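Local coordinates for Lin2634 protein (Listeria innocua, PDB 3MZO), which is probably a metal-dependent phosphohydrolase of the HD-domain superfamily, related to YfbR-type 5'-deoxynucleotidases, and binds calcium ions in the crystal, at residues I17-G22 with L143-G148; Y70-L73 with I78-P81; F147-K152 with N157-I162. One frame throughout, in Å; residues are numbered along the deposited sequence.

Contact 1: I17-G22 with L143-G148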
loop_
_atom_site.group_PDB
_atom_site.type_symbol
_atom_site.label_atom_id
_atom_site.label_comp_id
_atom_site.label_asym_id
_atom_site.label_seq_id
_atom_site.Cartn_x
_atom_site.Cartn_y
_atom_site.Cartn_z
ATOM N N ILE B 17 -0.205 -5.276 -12.222
ATOM C CA ILE B 17 -1.521 -5.554 -12.778
ATOM C C ILE B 17 -2.057 -6.712 -11.946
ATOM O O ILE B 17 -1.435 -7.765 -11.820
ATOM C CB ILE B 17 -1.448 -5.926 -14.251
ATOM C CG1 ILE B 17 -0.788 -4.771 -15.002
ATOM C CG2 ILE B 17 -2.886 -6.180 -14.851
ATOM C CD1 ILE B 17 -0.476 -5.095 -16.377
ATOM N N TYR B 18 -3.209 -6.478 -11.357
ATOM C CA TYR B 18 -3.830 -7.410 -10.445
ATOM C C TYR B 18 -5.057 -8.046 -11.034
ATOM O O TYR B 18 -5.682 -7.503 -11.934
ATOM C CB TYR B 18 -4.151 -6.691 -9.169
ATOM C CG TYR B 18 -2.898 -6.302 -8.474
ATOM C CD1 TYR B 18 -2.273 -7.193 -7.619
ATOM C CD2 TYR B 18 -2.283 -5.071 -8.717
ATOM C CE1 TYR B 18 -1.076 -6.870 -6.982
ATOM C CE2 TYR B 18 -1.076 -4.727 -8.068
ATOM C CZ TYR B 18 -0.491 -5.651 -7.201
ATOM O OH TYR B 18 0.674 -5.383 -6.525
ATOM N N ARG B 19 -5.378 -9.234 -10.536
ATOM C CA ARG B 19 -6.479 -9.990 -11.063
ATOM C C ARG B 19 -7.761 -9.533 -10.417
ATOM O O ARG B 19 -7.779 -9.299 -9.216
ATOM C CB ARG B 19 -6.227 -11.468 -10.807
ATOM C CG ARG B 19 -5.071 -11.955 -11.677
ATOM C CD ARG B 19 -4.608 -13.291 -11.335
ATOM N NE ARG B 19 -5.653 -14.299 -11.177
ATOM C CZ ARG B 19 -6.239 -14.973 -12.171
ATOM N NH1 ARG B 19 -5.966 -14.736 -13.453
ATOM N NH2 ARG B 19 -7.141 -15.889 -11.877
ATOM N N CYS B 20 -8.808 -9.466 -11.234
ATOM C CA CYS B 20 -10.152 -8.990 -10.898
ATOM C C CYS B 20 -10.171 -7.842 -9.887
ATOM O O CYS B 20 -10.629 -7.969 -8.778
ATOM C CB CYS B 20 -11.139 -10.128 -10.563
ATOM S SG CYS B 20 -10.494 -11.796 -10.186
ATOM N N PRO B 21 -9.640 -6.705 -10.284
ATOM C CA PRO B 21 -9.697 -5.587 -9.357
ATOM C C PRO B 21 -11.152 -5.075 -9.205
ATOM O O PRO B 21 -11.954 -5.257 -10.096
ATOM C CB PRO B 21 -8.798 -4.548 -10.022
ATOM C CG PRO B 21 -8.868 -4.863 -11.495
ATOM C CD PRO B 21 -9.041 -6.358 -11.587
ATOM N N GLY B 22 -11.456 -4.457 -8.070
ATOM C CA GLY B 22 -12.805 -3.913 -7.779
ATOM C C GLY B 22 -13.231 -4.453 -6.430
ATOM O O GLY B 22 -12.990 -3.840 -5.361
ATOM N N LEU B 143 -9.705 -21.479 -8.836
ATOM C CA LEU B 143 -10.363 -22.223 -7.778
ATOM C C LEU B 143 -9.664 -22.006 -6.425
ATOM O O LEU B 143 -10.323 -21.803 -5.406
ATOM C CB LEU B 143 -10.398 -23.724 -8.135
ATOM C CG LEU B 143 -11.262 -24.643 -7.272
ATOM C CD1 LEU B 143 -12.704 -24.696 -7.797
ATOM C CD2 LEU B 143 -10.667 -26.051 -7.233
ATOM N N TYR B 144 -8.335 -22.059 -6.409
ATOM C CA TYR B 144 -7.572 -21.747 -5.170
ATOM C C TYR B 144 -7.757 -20.295 -4.682
ATOM O O TYR B 144 -7.874 -20.035 -3.473
ATOM C CB TYR B 144 -6.068 -22.118 -5.332
ATOM C CG TYR B 144 -5.823 -23.561 -4.945
ATOM C CD1 TYR B 144 -6.118 -24.598 -5.827
ATOM C CD2 TYR B 144 -5.351 -23.891 -3.667
ATOM C CE1 TYR B 144 -5.939 -25.930 -5.456
ATOM C CE2 TYR B 144 -5.158 -25.211 -3.290
ATOM C CZ TYR B 144 -5.454 -26.223 -4.205
ATOM O OH TYR B 144 -5.264 -27.524 -3.869
ATOM N N GLU B 145 -7.737 -19.347 -5.604
ATOM C CA GLU B 145 -7.899 -17.928 -5.222
ATOM C C GLU B 145 -9.292 -17.710 -4.644
ATOM O O GLU B 145 -9.446 -17.052 -3.657
ATOM C CB GLU B 145 -7.806 -17.000 -6.418
ATOM C CG GLU B 145 -6.472 -16.729 -7.035
ATOM C CD GLU B 145 -6.620 -15.841 -8.295
ATOM O OE1 GLU B 145 -7.506 -16.145 -9.132
ATOM O OE2 GLU B 145 -5.845 -14.864 -8.469
ATOM N N SER B 146 -10.317 -18.274 -5.278
ATOM C CA SER B 146 -11.674 -18.038 -4.834
ATOM C C SER B 146 -11.931 -18.819 -3.525
ATOM O O SER B 146 -12.606 -18.328 -2.598
ATOM C CB SER B 146 -12.670 -18.380 -5.941
ATOM O OG SER B 146 -12.709 -19.776 -6.201
ATOM N N PHE B 147 -11.346 -20.016 -3.453
ATOM C CA PHE B 147 -11.407 -20.864 -2.274
ATOM C C PHE B 147 -10.838 -20.130 -1.066
ATOM O O PHE B 147 -11.442 -20.126 0.012
ATOM C CB PHE B 147 -10.624 -22.163 -2.542
ATOM C CG PHE B 147 -10.584 -23.103 -1.389
ATOM C CD1 PHE B 147 -11.590 -24.035 -1.214
ATOM C CD2 PHE B 147 -9.530 -23.073 -0.491
ATOM C CE1 PHE B 147 -11.561 -24.942 -0.126
ATOM C CE2 PHE B 147 -9.486 -23.971 0.595
ATOM C CZ PHE B 147 -10.512 -24.900 0.778
ATOM N N GLY B 148 -9.693 -19.499 -1.263
ATOM C CA GLY B 148 -9.030 -18.755 -0.201
ATOM C C GLY B 148 -9.946 -17.686 0.343
ATOM O O GLY B 148 -10.088 -17.552 1.538
#
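Arg19 and Glu145 approach at about a right angle and meet in a two-pronged salt bridge, the one link between the loop 17-22 and the helical turns of 143-148. The guanidinium presents its NE side: Arg19 NE reaches Glu145 OE2 at 2.8 Å with an N-H...O angle of 159°, while Arg19 NH2 donates to Glu145 OE1, also at 2.8 Å. Both acceptors lie close to the guanidinium plane and are met on their syn sides. The two flat groups are nonetheless tilted by 31°, so the donors stand somewhat out of the carboxylate plane. A bend in the arginine at chi3 (48°) turns this edge to its partner, and the glutamate stretches out beyond CG to meet it. Two long, flexible residues suit a separation of 10.0 Å between Arg19 CA and Glu145 CA, and the paired bonds restrict rotation of both end groups. Arg19 also touches His34, a calcium ligand, which makes it a second-shell neighbour of the HD-type metal site. The bridge thus ties the loop between helices 4-13 and 31-51 to helix 129-151, whose Leu143 and Tyr144 pack on helix 177-191.

Contact 2: Y70-L73 with I78-P81; sequences YSEL and IKTP
The carboxylate of Glu72 is the flat group here, and the ammonium end of Lys79 approaches it at the OE2 end, tilted out of its plane. Lys79 NZ and Lys79 CE lie off that plane on the same side, but NZ stands beyond the oxygen, and neither face is stacked by the lysine. Nearly all of the contact falls on one oxygen: Lys79 NZ lies 2.5 Å from Glu72 OE2, in a salt bridge whose very short length is doubtful in detail. The methylene behind it follows, with Lys79 CE 3.2 Å from Glu72 OE2 and 3.7 Å from Glu72 OE1.

The two side chains run at each other from opposite directions. Glu72 leaves the 3-10 turn 70-73, closed by the bond from Leu73 N to Tyr70 O, and is extended beyond CG (chi2 171°). Lys79 starts out neither toward nor away from its partner; chi2 (34°), off its staggered value, and chi4 (131°), well off it, bring its end across. A lysine suits the place because the two long side chains together bridge the 11.6 Å between Glu72 CA and Lys79 CA, and a single ammonium can serve more than one acid. It does so here, pairing also with Asp77.

Glu72 is a calcium ligand known for this protein, although that ion is not bound to this chain, and Lys79 lies about 4 Å from a bound calcium. Opposite charge placed here may help to orient the glutamate beside the metal site. Both segments belong to the connection between helices 58-67 and 87-108. Ile78 packs on helix 87-108, Thr80 and Pro81 lean on helix 158-172, and Leu73 rests against helix 4-13.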
loop_
_atom_site.group_PDB
_atom_site.type_symbol
_atom_site.label_atom_id
_atom_site.label_comp_id
_atom_site.label_asym_id
_atom_site.label_seq_id
_atom_site.Cartn_x
_atom_site.Cartn_y
_atom_site.Cartn_z
ATOM N N TYR B 70 0.388 -12.776 -20.478
ATOM C CA TYR B 70 1.270 -11.681 -20.807
ATOM C C TYR B 70 0.480 -10.506 -21.427
ATOM O O TYR B 70 0.766 -9.347 -21.143
ATOM C CB TYR B 70 2.401 -12.167 -21.742
ATOM C CG TYR B 70 3.338 -11.058 -22.118
ATOM C CD1 TYR B 70 4.313 -10.624 -21.240
ATOM C CD2 TYR B 70 3.213 -10.402 -23.338
ATOM C CE1 TYR B 70 5.146 -9.575 -21.553
ATOM C CE2 TYR B 70 4.050 -9.344 -23.666
ATOM C CZ TYR B 70 5.020 -8.941 -22.775
ATOM O OH TYR B 70 5.828 -7.876 -23.083
ATOM N N SER B 71 -0.544 -10.807 -22.219
ATOM C CA SER B 71 -1.355 -9.761 -22.878
ATOM C C SER B 71 -2.122 -8.860 -21.929
ATOM O O SER B 71 -2.612 -7.772 -22.342
ATOM C CB SER B 71 -2.328 -10.382 -23.895
ATOM O OG SER B 71 -3.146 -11.384 -23.316
ATOM N N GLU B 72 -2.250 -9.278 -20.669
ATOM C CA GLU B 72 -2.892 -8.420 -19.672
ATOM C C GLU B 72 -2.103 -7.116 -19.438
ATOM O O GLU B 72 -2.614 -6.161 -18.828
ATOM C CB GLU B 72 -3.265 -9.197 -18.398
ATOM C CG GLU B 72 -4.581 -9.989 -18.614
ATOM C CD GLU B 72 -4.936 -10.975 -17.500
ATOM O OE1 GLU B 72 -4.811 -10.623 -16.311
ATOM O OE2 GLU B 72 -5.388 -12.102 -17.820
ATOM N N LEU B 73 -0.889 -7.050 -19.991
ATOM C CA LEU B 73 -0.100 -5.824 -19.968
ATOM C C LEU B 73 -0.826 -4.669 -20.637
ATOM O O LEU B 73 -0.633 -3.517 -20.238
ATOM C CB LEU B 73 1.210 -5.999 -20.718
ATOM C CG LEU B 73 2.513 -6.095 -19.977
ATOM C CD1 LEU B 73 3.575 -6.286 -21.054
ATOM C CD2 LEU B 73 2.796 -4.866 -19.174
ATOM N N ILE B 78 -11.770 -10.508 -18.394
ATOM C CA ILE B 78 -12.826 -10.715 -17.384
ATOM C C ILE B 78 -12.670 -12.143 -16.782
ATOM O O ILE B 78 -12.840 -13.127 -17.500
ATOM C CB ILE B 78 -14.268 -10.492 -17.965
ATOM C CG1 ILE B 78 -14.366 -9.190 -18.774
ATOM C CG2 ILE B 78 -15.310 -10.466 -16.835
ATOM C CD1 ILE B 78 -15.657 -9.064 -19.534
ATOM N N LYS B 79 -12.320 -12.228 -15.486
ATOM C CA LYS B 79 -12.065 -13.512 -14.741
ATOM C C LYS B 79 -13.310 -14.102 -14.034
ATOM O O LYS B 79 -13.354 -15.294 -13.683
ATOM C CB LYS B 79 -10.978 -13.303 -13.657
ATOM C CG LYS B 79 -9.500 -13.521 -14.078
ATOM C CD LYS B 79 -9.209 -13.125 -15.511
ATOM C CE LYS B 79 -7.745 -12.817 -15.754
ATOM N NZ LYS B 79 -7.219 -13.527 -16.952
ATOM N N THR B 80 -14.298 -13.240 -13.810
ATOM C CA THR B 80 -15.525 -13.571 -13.096
ATOM C C THR B 80 -16.557 -14.149 -14.093
ATOM O O THR B 80 -16.444 -13.898 -15.295
ATOM C CB THR B 80 -16.043 -12.288 -12.415
ATOM O OG1 THR B 80 -16.241 -11.271 -13.408
ATOM C CG2 THR B 80 -15.003 -11.775 -11.378
ATOM N N PRO B 81 -17.556 -14.924 -13.606
ATOM C CA PRO B 81 -18.469 -15.600 -14.544
ATOM C C PRO B 81 -19.487 -14.658 -15.223
ATOM O O PRO B 81 -19.654 -13.508 -14.787
ATOM C CB PRO B 81 -19.174 -16.648 -13.664
ATOM C CG PRO B 81 -19.155 -16.075 -12.294
ATOM C CD PRO B 81 -17.951 -15.145 -12.201
#

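Contact 3: F147-K152 with N157-I162; sequences FGEIQK and NIFVEI
Glu149 and Phe159 make the CH-pi part of this helix-helix contact. Glu149 CB sits over one face of the phenyl ring, 4.0 Å from its centroid and 16° off the ring normal, displaced a little toward the rim. Glu149 CG continues along the same face, 3.9 Å from Phe159 CE1. Ile158 CG2 lies over the opposite face, so the ring is sandwiched between aliphatic groups, a setting that suits a large, flat, apolar residue.

Apolar packing is supplied by Ile150. Its CG1 branch, beside the backbone N, reaches across to the second helix, and the side chains of Ile150 and Phe159 lie alongside each other, pointing opposite ways. Ile150 CG1 lies 4.0 Å from Phe159 CB, and Ile150 CD1 settles 3.6 Å from Phe159 O and 4.1 Å from Val160 CG2. The end of the isoleucine thus rests against the backbone of Phe159 and on Val160, which receives it through CG2. The axes of 147-151 and 158-162 approach to 8.9 Å and cross at -139°, as two consecutive helices joined by a short loop and splayed from antiparallel.

The polar ends named here find partners outside the interface. Asn157 ND2 donates to Glu161 OE2 at 2.8 Å, a bond within its own segment. A bend at chi2 of Glu149 (-60°) swings its carboxylate aside, where OE1 receives Tyr26 N and Asn154 ND2, and OE2 receives Gln27 N.

Between the two segments the contact rests on apolar packing, burial of hydrocarbon surface and a CH-pi contact. Glu149 serves both environments: its methylenes belong to the apolar interface, and the cluster of N-H donors round its carboxylate probably stabilises the buried charge and ties the loop at Tyr26 and Gln27 to the helix.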
loop_
_atom_site.group_PDB
_atom_site.type_symbol
_atom_site.label_atom_id
_atom_site.label_comp_id
_atom_site.label_asym_id
_atom_site.label_seq_id
_atom_site.Cartn_x
_atom_site.Cartn_y
_atom_site.Cartn_z
ATOM N N PHE B 147 -11.346 -20.016 -3.453
ATOM C CA PHE B 147 -11.407 -20.864 -2.274
ATOM C C PHE B 147 -10.838 -20.130 -1.066
ATOM O O PHE B 147 -11.442 -20.126 0.012
ATOM C CB PHE B 147 -10.624 -22.163 -2.542
ATOM C CG PHE B 147 -10.584 -23.103 -1.389
ATOM C CD1 PHE B 147 -11.590 -24.035 -1.214
ATOM C CD2 PHE B 147 -9.530 -23.073 -0.491
ATOM C CE1 PHE B 147 -11.561 -24.942 -0.126
ATOM C CE2 PHE B 147 -9.486 -23.971 0.595
ATOM C CZ PHE B 147 -10.512 -24.900 0.778
ATOM N N GLY B 148 -9.693 -19.499 -1.263
ATOM C CA GLY B 148 -9.030 -18.755 -0.201
ATOM C C GLY B 148 -9.946 -17.686 0.343
ATOM O O GLY B 148 -10.088 -17.552 1.538
ATOM N N GLU B 149 -10.584 -16.932 -0.546
ATOM C CA GLU B 149 -11.502 -15.878 -0.126
ATOM C C GLU B 149 -12.722 -16.414 0.634
ATOM O O GLU B 149 -13.135 -15.851 1.659
ATOM C CB GLU B 149 -11.897 -15.014 -1.333
ATOM C CG GLU B 149 -10.677 -14.255 -1.956
ATOM C CD GLU B 149 -9.979 -13.303 -0.973
ATOM O OE1 GLU B 149 -10.686 -12.571 -0.257
ATOM O OE2 GLU B 149 -8.725 -13.247 -0.945
ATOM N N ILE B 150 -13.279 -17.519 0.152
ATOM C CA ILE B 150 -14.449 -18.110 0.765
ATOM C C ILE B 150 -14.134 -18.640 2.151
ATOM O O ILE B 150 -14.925 -18.483 3.085
ATOM C CB ILE B 150 -15.008 -19.251 -0.107
ATOM C CG1 ILE B 150 -15.559 -18.682 -1.413
ATOM C CG2 ILE B 150 -16.098 -20.024 0.640
ATOM C CD1 ILE B 150 -15.651 -19.718 -2.523
ATOM N N GLN B 151 -12.978 -19.261 2.268
ATOM C CA GLN B 151 -12.437 -19.742 3.546
ATOM C C GLN B 151 -12.365 -18.618 4.562
ATOM O O GLN B 151 -12.678 -18.822 5.733
ATOM C CB GLN B 151 -11.020 -20.267 3.355
ATOM C CG GLN B 151 -10.802 -21.635 3.880
ATOM C CD GLN B 151 -9.393 -22.132 3.613
ATOM O OE1 GLN B 151 -8.750 -21.757 2.614
ATOM N NE2 GLN B 151 -8.895 -22.971 4.518
ATOM N N LYS B 152 -11.953 -17.439 4.102
ATOM C CA LYS B 152 -11.805 -16.262 4.982
ATOM C C LYS B 152 -13.112 -15.534 5.227
ATOM O O LYS B 152 -13.156 -14.534 5.942
ATOM C CB LYS B 152 -10.743 -15.317 4.417
ATOM C CG LYS B 152 -9.355 -15.897 4.346
ATOM C CD LYS B 152 -8.391 -14.850 3.736
ATOM C CE LYS B 152 -6.960 -15.268 3.679
ATOM N NZ LYS B 152 -6.732 -16.337 2.649
ATOM N N ASN B 157 -20.571 -12.605 -2.742
ATOM C CA ASN B 157 -20.983 -13.873 -3.368
ATOM C C ASN B 157 -20.212 -14.201 -4.652
ATOM O O ASN B 157 -20.179 -15.365 -5.065
ATOM C CB ASN B 157 -22.502 -13.924 -3.647
ATOM C CG ASN B 157 -23.012 -15.376 -3.852
ATOM O OD1 ASN B 157 -22.855 -16.235 -2.970
ATOM N ND2 ASN B 157 -23.612 -15.647 -5.025
ATOM N N ILE B 158 -19.601 -13.197 -5.282
ATOM C CA ILE B 158 -18.867 -13.420 -6.512
ATOM C C ILE B 158 -17.871 -14.589 -6.357
ATOM O O ILE B 158 -17.711 -15.384 -7.261
ATOM C CB ILE B 158 -18.136 -12.132 -7.011
ATOM C CG1 ILE B 158 -17.760 -12.259 -8.482
ATOM C CG2 ILE B 158 -16.857 -11.841 -6.235
ATOM C CD1 ILE B 158 -18.955 -12.352 -9.401
ATOM N N PHE B 159 -17.242 -14.726 -5.196
ATOM C CA PHE B 159 -16.225 -15.773 -5.016
ATOM C C PHE B 159 -16.803 -17.196 -5.062
ATOM O O PHE B 159 -16.195 -18.087 -5.671
ATOM C CB PHE B 159 -15.411 -15.489 -3.769
ATOM C CG PHE B 159 -14.653 -14.207 -3.879
ATOM C CD1 PHE B 159 -13.577 -14.097 -4.758
ATOM C CD2 PHE B 159 -15.054 -13.089 -3.192
ATOM C CE1 PHE B 159 -12.893 -12.898 -4.901
ATOM C CE2 PHE B 159 -14.374 -11.879 -3.342
ATOM C CZ PHE B 159 -13.290 -11.801 -4.197
ATOM N N VAL B 160 -17.994 -17.388 -4.492
ATOM C CA VAL B 160 -18.685 -18.676 -4.595
ATOM C C VAL B 160 -19.026 -18.973 -6.046
ATOM O O VAL B 160 -18.921 -20.127 -6.512
ATOM C CB VAL B 160 -19.988 -18.676 -3.763
ATOM C CG1 VAL B 160 -20.953 -19.794 -4.246
ATOM C CG2 VAL B 160 -19.648 -18.821 -2.278
ATOM N N GLU B 161 -19.410 -17.933 -6.777
ATOM C CA GLU B 161 -19.741 -18.078 -8.191
ATOM C C GLU B 161 -18.525 -18.434 -9.032
ATOM O O GLU B 161 -18.618 -19.260 -9.948
ATOM C CB GLU B 161 -20.394 -16.799 -8.737
ATOM C CG GLU B 161 -21.783 -16.507 -8.155
ATOM C CD GLU B 161 -22.211 -15.033 -8.345
ATOM O OE1 GLU B 161 -21.661 -14.336 -9.242
ATOM O OE2 GLU B 161 -23.094 -14.567 -7.580
ATOM N N ILE B 162 -17.390 -17.818 -8.736
ATOM C CA ILE B 162 -16.133 -18.123 -9.435
ATOM C C ILE B 162 -15.707 -19.592 -9.170
ATOM O O ILE B 162 -15.319 -20.311 -10.072
ATOM C CB ILE B 162 -15.000 -17.144 -8.983
ATOM C CG1 ILE B 162 -15.302 -15.707 -9.465
ATOM C CG2 ILE B 162 -13.623 -17.601 -9.504
ATOM C CD1 ILE B 162 -14.554 -14.588 -8.721
#

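In the fold
Contacts 1 and 2 lie beside the calcium site formed by His34, His68, Asp69 and Asp138, with Arg19 and Lys79 each about 4 Å from a bound calcium. Their centres are 11 Å apart, and they meet directly where Arg19 NH1 comes within 3.5 Å of Lys79 CE, so two basic residues, each paired with an acid, come together close to the metal. Contact 3 continues from contact 1 along helix 129-151, its centre 9 Å away, with Ser146 CB 3.5 Å from Phe159 O. It is remote from the metal, Glu149 being about 12 Å from calcium. Pro81 and Thr80 of contact 2 nevertheless pack on Glu161, Ile158 and Ile162 of helix 158-172, joining that loop to the helix pair.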